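Local coordinates for protein endoglucanase (PDB 2FVG) that probably acts as a metal-dependent aminopeptidase of the M42 family, using two divalent metal ions per subunit, although it is named an endoglucanase, at residues A[33-38]-A[43-48]; A[55-60]-A[206-211]. All coordinates share one frame; numbering follows the deposited sequence.

Interaction 1. Residues A[33-38]-A[43-48]; sequences DNLYTD and LIALKR. With EDO (1,2-ethanediol), chain B.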
ATOM      1  N   ASP A  33      -0.423 -20.650  -8.027  1.00 35.62           N
ATOM      2  CA  ASP A  33       0.222 -21.945  -8.264  1.00 35.36           C
ATOM      3  C   ASP A  33       1.259 -22.207  -7.185  1.00 35.77           C
ATOM      4  O   ASP A  33       1.478 -23.348  -6.781  1.00 36.79           O
ATOM      5  CB  ASP A  33       0.858 -21.985  -9.646  1.00 33.33           C
ATOM      6  CG  ASP A  33      -0.153 -21.762 -10.766  1.00 36.28           C
ATOM      7  OD1 ASP A  33      -1.197 -22.455 -10.808  1.00 42.79           O
ATOM      8  OD2 ASP A  33       0.108 -20.906 -11.627  1.00 38.70           O
ATOM      9  N   ASN A  34       1.890 -21.143  -6.715  1.00 35.28           N
ATOM     10  CA  ASN A  34       2.842 -21.251  -5.643  1.00 38.07           C
ATOM     11  C   ASN A  34       2.754 -19.987  -4.807  1.00 37.72           C
ATOM     12  O   ASN A  34       2.467 -18.915  -5.324  1.00 39.04           O
ATOM     13  CB  ASN A  34       4.253 -21.458  -6.198  1.00 40.50           C
ATOM     14  CG  ASN A  34       5.275 -21.754  -5.110  1.00 46.58           C
ATOM     15  OD1 ASN A  34       5.003 -22.495  -4.157  1.00 49.48           O
ATOM     16  ND2 ASN A  34       6.466 -21.181  -5.257  1.00 50.93           N
ATOM     17  N   LEU A  35       2.980 -20.128  -3.511  1.00 37.48           N
ATOM     18  CA  LEU A  35       2.920 -19.010  -2.592  1.00 38.94           C
ATOM     19  C   LEU A  35       3.875 -19.227  -1.437  1.00 38.54           C
ATOM     20  O   LEU A  35       3.778 -20.242  -0.745  1.00 40.39           O
ATOM     21  CB  LEU A  35       1.505 -18.876  -2.035  1.00 37.70           C
ATOM     22  CG  LEU A  35       1.248 -17.732  -1.067  1.00 37.46           C
ATOM     23  CD1 LEU A  35       1.305 -16.401  -1.790  1.00 31.17           C
ATOM     24  CD2 LEU A  35      -0.099 -17.900  -0.435  1.00 36.22           C
ATOM     25  N   TYR A  36       4.788 -18.291  -1.218  1.00 37.45           N
ATOM     26  CA  TYR A  36       5.692 -18.410  -0.079  1.00 38.43           C
ATOM     27  C   TYR A  36       6.114 -17.053   0.452  1.00 37.05           C
ATOM     28  O   TYR A  36       5.968 -16.046  -0.225  1.00 35.67           O
ATOM     29  CB  TYR A  36       6.931 -19.242  -0.445  1.00 39.85           C
ATOM     30  CG  TYR A  36       7.846 -18.572  -1.446  1.00 38.92           C
ATOM     31  CD1 TYR A  36       7.625 -18.702  -2.816  1.00 37.36           C
ATOM     32  CD2 TYR A  36       8.938 -17.814  -1.019  1.00 37.57           C
ATOM     33  CE1 TYR A  36       8.459 -18.087  -3.738  1.00 35.79           C
ATOM     34  CE2 TYR A  36       9.778 -17.194  -1.927  1.00 37.21           C
ATOM     35  CZ  TYR A  36       9.535 -17.336  -3.288  1.00 42.23           C
ATOM     36  OH  TYR A  36      10.369 -16.720  -4.195  1.00 40.38           O
ATOM     37  N   THR A  37       6.621 -17.045   1.679  1.00 36.16           N
ATOM     38  CA  THR A  37       7.155 -15.851   2.295  1.00 34.56           C
ATOM     39  C   THR A  37       8.682 -15.938   2.184  1.00 35.44           C
ATOM     40  O   THR A  37       9.287 -16.891   2.689  1.00 35.34           O
ATOM     41  CB  THR A  37       6.736 -15.757   3.780  1.00 35.19           C
ATOM     42  OG1 THR A  37       5.312 -15.626   3.866  1.00 36.09           O
ATOM     43  CG2 THR A  37       7.374 -14.562   4.450  1.00 29.88           C
ATOM     44  N   ASP A  38       9.312 -14.967   1.523  1.00 34.69           N
ATOM     45  CA  ASP A  38      10.773 -14.989   1.406  1.00 34.32           C
ATOM     46  C   ASP A  38      11.384 -14.672   2.764  1.00 33.32           C
ATOM     47  O   ASP A  38      10.647 -14.468   3.724  1.00 33.45           O
ATOM     48  CB  ASP A  38      11.296 -14.061   0.299  1.00 35.83           C
ATOM     49  CG  ASP A  38      11.172 -12.582   0.639  1.00 38.38           C
ATOM     50  OD1 ASP A  38      10.769 -12.223   1.773  1.00 39.27           O
ATOM     51  OD2 ASP A  38      11.502 -11.766  -0.250  1.00 42.74           O
ATOM     52  N   LEU A  43       5.627 -11.458   0.601  1.00 30.62           N
ATOM     53  CA  LEU A  43       4.755 -12.555   0.221  1.00 31.17           C
ATOM     54  C   LEU A  43       4.844 -12.643  -1.281  1.00 31.75           C
ATOM     55  O   LEU A  43       4.558 -11.673  -1.962  1.00 30.27           O
ATOM     56  CB  LEU A  43       3.317 -12.285   0.661  1.00 30.56           C
ATOM     57  CG  LEU A  43       2.281 -13.372   0.348  1.00 32.88           C
ATOM     58  CD1 LEU A  43       2.635 -14.681   1.032  1.00 28.60           C
ATOM     59  CD2 LEU A  43       0.938 -12.883   0.820  1.00 33.80           C
ATOM     60  N   ILE A  44       5.234 -13.813  -1.787  1.00 31.35           N
ATOM     61  CA  ILE A  44       5.443 -14.010  -3.211  1.00 31.36           C
ATOM     62  C   ILE A  44       4.479 -15.054  -3.727  1.00 32.25           C
ATOM     63  O   ILE A  44       4.514 -16.208  -3.311  1.00 31.63           O
ATOM     64  CB  ILE A  44       6.907 -14.441  -3.485  1.00 32.74           C
ATOM     65  CG1 ILE A  44       7.866 -13.432  -2.847  1.00 27.62           C
ATOM     66  CG2 ILE A  44       7.161 -14.642  -4.991  1.00 28.78           C
ATOM     67  CD1 ILE A  44       9.300 -13.651  -3.193  1.00 34.68           C
ATOM     68  N   ALA A  45       3.611 -14.628  -4.632  1.00 32.19           N
ATOM     69  CA  ALA A  45       2.606 -15.505  -5.196  1.00 34.56           C
ATOM     70  C   ALA A  45       2.932 -15.663  -6.645  1.00 36.18           C
ATOM     71  O   ALA A  45       3.270 -14.680  -7.297  1.00 38.65           O
ATOM     72  CB  ALA A  45       1.231 -14.889  -5.027  1.00 32.98           C
ATOM     73  N   LEU A  46       2.869 -16.893  -7.147  1.00 36.35           N
ATOM     74  CA  LEU A  46       3.141 -17.162  -8.566  1.00 31.98           C
ATOM     75  C   LEU A  46       1.919 -17.645  -9.323  1.00 33.70           C
ATOM     76  O   LEU A  46       1.218 -18.563  -8.889  1.00 34.73           O
ATOM     77  CB  LEU A  46       4.246 -18.216  -8.713  1.00 32.09           C
ATOM     78  CG  LEU A  46       4.545 -18.857 -10.070  1.00 27.69           C
ATOM     79  CD1 LEU A  46       4.892 -17.818 -11.130  1.00 31.00           C
ATOM     80  CD2 LEU A  46       5.679 -19.872  -9.952  1.00 28.60           C
ATOM     81  N   LYS A  47       1.668 -17.025 -10.466  1.00 32.69           N
ATOM     82  CA  LYS A  47       0.622 -17.481 -11.333  1.00 33.05           C
ATOM     83  C   LYS A  47       1.355 -17.796 -12.635  1.00 31.12           C
ATOM     84  O   LYS A  47       1.764 -16.889 -13.347  1.00 31.81           O
ATOM     85  CB  LYS A  47      -0.442 -16.400 -11.525  1.00 32.87           C
ATOM     86  CG  LYS A  47      -1.670 -16.884 -12.233  1.00 39.37           C
ATOM     87  CD  LYS A  47      -2.541 -17.696 -11.311  1.00 40.05           C
ATOM     88  CE  LYS A  47      -3.703 -18.285 -12.077  1.00 41.04           C
ATOM     89  NZ  LYS A  47      -4.542 -19.056 -11.128  1.00 43.26           N
ATOM     90  N   ARG A  48       1.562 -19.080 -12.920  1.00 30.44           N
ATOM     91  CA  ARG A  48       2.266 -19.486 -14.123  1.00 31.71           C
ATOM     92  C   ARG A  48       1.477 -19.069 -15.359  1.00 32.87           C
ATOM     93  O   ARG A  48       0.239 -19.016 -15.346  1.00 34.42           O
ATOM     94  CB  ARG A  48       2.590 -20.989 -14.120  1.00 31.73           C
ATOM     95  CG  ARG A  48       3.523 -21.390 -12.973  1.00 34.21           C
ATOM     96  CD  ARG A  48       4.047 -22.834 -13.010  1.00 32.37           C
ATOM     97  NE  ARG A  48       5.101 -22.966 -11.994  1.00 37.69           N
ATOM     98  CZ  ARG A  48       4.920 -23.403 -10.746  1.00 39.56           C
ATOM     99  NH1 ARG A  48       3.731 -23.836 -10.327  1.00 35.33           N
ATOM    100  NH2 ARG A  48       5.949 -23.443  -9.911  1.00 43.42           N
TER
HETATM  101  C1  EDO B 340      12.705 -18.483   4.068  1.00 74.82           C
HETATM  102  O1  EDO B 340      11.700 -17.951   4.941  1.00 73.28           O
HETATM  103  C2  EDO B 340      12.038 -19.107   2.846  1.00 77.49           C
HETATM  104  O2  EDO B 340      12.867 -18.905   1.694  1.00 72.14           O
HETATM  105  O   HOH W   1      -3.495 -21.283 -10.419  0.50 27.40           O
HETATM  106  O   HOH W   2      -1.516 -20.616 -13.720  1.00 52.47           O

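Interaction 2. Residues A[55-60]-A[206-211]; sequences KLLVSA and VVVEQL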
ATOM      1  N   LYS A  55       9.433 -13.760 -17.060  1.00 32.69           N
ATOM      2  CA  LYS A  55       8.668 -13.560 -15.852  1.00 29.85           C
ATOM      3  C   LYS A  55       8.257 -12.096 -15.705  1.00 31.10           C
ATOM      4  O   LYS A  55       9.054 -11.198 -15.959  1.00 32.78           O
ATOM      5  CB  LYS A  55       9.511 -14.005 -14.675  1.00 30.16           C
ATOM      6  CG  LYS A  55       9.749 -15.508 -14.633  1.00 30.70           C
ATOM      7  CD  LYS A  55      10.985 -15.889 -13.864  1.00 36.18           C
ATOM      8  CE  LYS A  55      12.239 -15.533 -14.675  1.00 30.21           C
ATOM      9  NZ  LYS A  55      13.452 -15.957 -13.937  1.00 39.82           N
ATOM     10  N   LEU A  56       7.001 -11.866 -15.329  1.00 30.38           N
ATOM     11  CA  LEU A  56       6.516 -10.522 -15.064  1.00 29.80           C
ATOM     12  C   LEU A  56       6.383 -10.430 -13.562  1.00 29.51           C
ATOM     13  O   LEU A  56       5.906 -11.355 -12.922  1.00 29.77           O
ATOM     14  CB  LEU A  56       5.157 -10.283 -15.706  1.00 27.60           C
ATOM     15  CG  LEU A  56       4.377  -8.993 -15.389  1.00 23.81           C
ATOM     16  CD1 LEU A  56       5.041  -7.743 -15.919  1.00 20.96           C
ATOM     17  CD2 LEU A  56       2.990  -9.095 -15.992  1.00 27.33           C
ATOM     18  N   LEU A  57       6.811  -9.315 -13.002  1.00 29.50           N
ATOM     19  CA  LEU A  57       6.678  -9.077 -11.560  1.00 31.37           C
ATOM     20  C   LEU A  57       5.670  -7.940 -11.333  1.00 30.58           C
ATOM     21  O   LEU A  57       5.803  -6.872 -11.924  1.00 33.11           O
ATOM     22  CB  LEU A  57       8.038  -8.687 -11.003  1.00 28.88           C
ATOM     23  CG  LEU A  57       8.173  -8.117  -9.587  1.00 35.88           C
ATOM     24  CD1 LEU A  57       7.752  -9.103  -8.557  1.00 35.75           C
ATOM     25  CD2 LEU A  57       9.622  -7.710  -9.339  1.00 35.00           C
ATOM     26  N   VAL A  58       4.664  -8.156 -10.492  1.00 30.73           N
ATOM     27  CA  VAL A  58       3.666  -7.106 -10.208  1.00 30.42           C
ATOM     28  C   VAL A  58       3.681  -6.923  -8.703  1.00 30.65           C
ATOM     29  O   VAL A  58       3.432  -7.876  -7.984  1.00 31.74           O
ATOM     30  CB  VAL A  58       2.259  -7.513 -10.712  1.00 29.94           C
ATOM     31  CG1 VAL A  58       1.216  -6.418 -10.407  1.00 28.27           C
ATOM     32  CG2 VAL A  58       2.292  -7.794 -12.210  1.00 31.35           C
ATOM     33  N   SER A  59       3.980  -5.727  -8.197  1.00 29.48           N
ATOM     34  CA  SER A  59       4.056  -5.608  -6.734  1.00 30.14           C
ATOM     35  C   SER A  59       3.257  -4.481  -6.037  1.00 28.95           C
ATOM     36  O   SER A  59       2.944  -3.464  -6.643  1.00 26.81           O
ATOM     37  CB  SER A  59       5.524  -5.554  -6.297  1.00 27.62           C
ATOM     38  OG  SER A  59       6.095  -4.347  -6.701  1.00 33.00           O
ATOM     39  N   ALA A  60       2.958  -4.691  -4.749  1.00 29.64           N
ATOM     40  CA  ALA A  60       2.281  -3.698  -3.909  1.00 29.57           C
ATOM     41  C   ALA A  60       2.889  -3.787  -2.503  1.00 33.21           C
ATOM     42  O   ALA A  60       3.388  -4.844  -2.127  1.00 32.64           O
ATOM     43  CB  ALA A  60       0.796  -3.956  -3.887  1.00 28.73           C
ATOM     44  N   VAL A 206      17.175  -8.093  -3.401  1.00 59.81           N
ATOM     45  CA  VAL A 206      16.899  -9.482  -3.050  1.00 58.12           C
ATOM     46  C   VAL A 206      15.768 -10.069  -3.911  1.00 55.15           C
ATOM     47  O   VAL A 206      15.974 -11.075  -4.579  1.00 56.07           O
ATOM     48  CB  VAL A 206      16.610  -9.628  -1.517  1.00 58.56           C
ATOM     49  CG1 VAL A 206      16.073 -11.014  -1.164  1.00 60.37           C
ATOM     50  CG2 VAL A 206      17.867  -9.315  -0.707  1.00 58.35           C
ATOM     51  N   VAL A 207      14.598  -9.437  -3.915  1.00 51.91           N
ATOM     52  CA  VAL A 207      13.443  -9.939  -4.675  1.00 48.97           C
ATOM     53  C   VAL A 207      13.750 -10.069  -6.172  1.00 49.51           C
ATOM     54  O   VAL A 207      13.383 -11.054  -6.810  1.00 47.70           O
ATOM     55  CB  VAL A 207      12.182  -9.093  -4.402  1.00 48.58           C
ATOM     56  CG1 VAL A 207      10.967  -9.621  -5.151  1.00 42.31           C
ATOM     57  CG2 VAL A 207      11.896  -9.101  -2.920  1.00 49.58           C
ATOM     58  N   VAL A 208      14.448  -9.080  -6.714  1.00 50.58           N
ATOM     59  CA  VAL A 208      14.853  -9.103  -8.112  1.00 50.30           C
ATOM     60  C   VAL A 208      15.944 -10.140  -8.363  1.00 49.02           C
ATOM     61  O   VAL A 208      15.913 -10.825  -9.379  1.00 48.97           O
ATOM     62  CB  VAL A 208      15.236  -7.692  -8.607  1.00 50.36           C
ATOM     63  CG1 VAL A 208      16.301  -7.740  -9.700  1.00 56.60           C
ATOM     64  CG2 VAL A 208      13.993  -6.971  -9.073  1.00 51.05           C
ATOM     65  N   GLU A 209      16.892 -10.270  -7.437  1.00 47.45           N
ATOM     66  CA  GLU A 209      17.943 -11.269  -7.586  1.00 46.08           C
ATOM     67  C   GLU A 209      17.373 -12.680  -7.500  1.00 45.37           C
ATOM     68  O   GLU A 209      17.838 -13.567  -8.206  1.00 46.76           O
ATOM     69  CB  GLU A 209      19.070 -11.081  -6.559  1.00 47.28           C
ATOM     70  N   GLN A 210      16.373 -12.887  -6.642  1.00 42.92           N
ATOM     71  CA  GLN A 210      15.772 -14.207  -6.498  1.00 42.31           C
ATOM     72  C   GLN A 210      14.809 -14.545  -7.645  1.00 38.20           C
ATOM     73  O   GLN A 210      14.774 -15.691  -8.072  1.00 38.24           O
ATOM     74  CB  GLN A 210      15.128 -14.449  -5.104  1.00 41.85           C
ATOM     75  CG  GLN A 210      13.900 -13.562  -4.741  1.00 52.75           C
ATOM     76  CD  GLN A 210      13.171 -13.943  -3.418  1.00 48.56           C
ATOM     77  OE1 GLN A 210      13.110 -13.142  -2.467  1.00 53.30           O
ATOM     78  NE2 GLN A 210      12.621 -15.164  -3.367  1.00 54.28           N
ATOM     79  N   LEU A 211      14.054 -13.573  -8.161  1.00 33.07           N
ATOM     80  CA  LEU A 211      13.077 -13.877  -9.225  1.00 29.68           C
ATOM     81  C   LEU A 211      13.552 -13.575 -10.632  1.00 29.60           C
ATOM     82  O   LEU A 211      13.010 -14.113 -11.593  1.00 31.65           O
ATOM     83  CB  LEU A 211      11.750 -13.162  -8.980  1.00 28.68           C
ATOM     84  CG  LEU A 211      11.012 -13.429  -7.664  1.00 27.65           C
ATOM     85  CD1 LEU A 211       9.779 -12.536  -7.588  1.00 30.46           C
ATOM     86  CD2 LEU A 211      10.636 -14.901  -7.502  1.00 29.72           C
TER

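Interaction 1. Residues A[33-38]-A[43-48]
Asp-33 and Asn-34 both face Leu-46, which makes a classic beta bulge at one end of this pairing. Leu-46 O accepts the N-H of Asp-33 at 2.8 Å, nearly in line with its C=O bond, and also takes a weak bond from Asn-34 N. The side chain of Asp-33 closes the same end. Its OD2 receives the backbone N-H of Arg-48 at 2.7 Å, almost straight along the C-O bond. One water links Asp-33 OD1 to Lys-47 NZ, and a second links Asp-33 OD2 to Arg-48 O. Lys-47 NZ is also bonded to Leu-31 O. Past the bulge, the two strands form an antiparallel hairpin at the edge of the large mixed sheet. Leu-46 N donates to Asn-34 O, and Tyr-36 and Ile-44 exchange both backbone bonds. Strand 43-47 pairs on its other side with strand 187-194. Leu-35 and Thr-37 share one face with Leu-43 and Ala-45; helix 18-28 packs on this face against Leu-35, Thr-37 and Leu-43. There Leu-35 CD1 touches Leu-43 CD1 and Ala-45 CB, both at 3.6 Å. On the other face, Tyr-36 CG sits between its backbone N and carbonyl carbon (chi1 68°), which lays the ring alongside Ile-44. Ile-44 CB sits over the ring face in a CH-pi contact, 4.1 Å from the centroid. Ile-44 CD1 reaches on to the phenol end, 3.4 Å from Tyr-36 OH.

Interaction 2. Residues A[55-60]-A[206-211]
Lys-55 sends its amine across to the last carbonyl of the 206-211 segment, where NZ donates to Leu-211 O at 3.0 Å. The amine approaches 31° out of the carbonyl plane. The lysine chain bends at chi3 (-73°), which turns CE and NZ toward the helix end. CD and CE also lie close to Leu-211 O, each 3.5 Å away. A weak bond from NZ to Lys-212 O gives the amine a second carbonyl partner. The closer-packed part is the buried meeting of Leu-57 and Leu-211. Their side chains cross at about a right angle, with Leu-57 CD1 4.1 Å from Leu-211 CD1. Val-192 of strand 187-194 and Ala-216 of strand 215-224 touch Leu-57 too, and Tyr-190 touches Leu-211. The looser part lies at Val-208, which is partly exposed. Its CG2 comes no nearer to Leu-57 CD2 than 4.4 Å. Lys-55 is also partly exposed, whereas Leu-57 and Leu-211 are buried. The contact joins a central parallel strand of the mixed sheet to a helix covering one sheet face, a layering seen in alpha/beta folds. Segments 55-60 and 206-211 run roughly antiparallel, their axes 155° apart and 10.9 Å from each other at the closest. Replacing Lys-55 by alanine removes the amine, and Leu-211 O and Lys-212 O would probably be left without this charged donor at the helix end. Carbonyls at a helix C-terminus carry the negative end of the helix dipole, so a positively charged amine at this point is likely to be electrostatically favourable.

The centres of interactions 1 and 2 lie about 11 Å apart. The 33-48 hairpin is complete before strand 55-61 begins. Both belong to the large mixed sheet, where strand 187-194 lies between strands 43-47 and 55-61. Helix 205-211 bridges the two contacts over one sheet face: Tyr-36 and Ile-44 touch its last turn from the hairpin side, while Leu-57 meets it from the inner strand. One short helix thus covers both edge and interior strands. Strand 55-61 ends at His-61, a predicted metal ligand. The side chain of Leu-57 is about 10 Å from that of His-61, so the layer lies in the neighbourhood of the probable metal site.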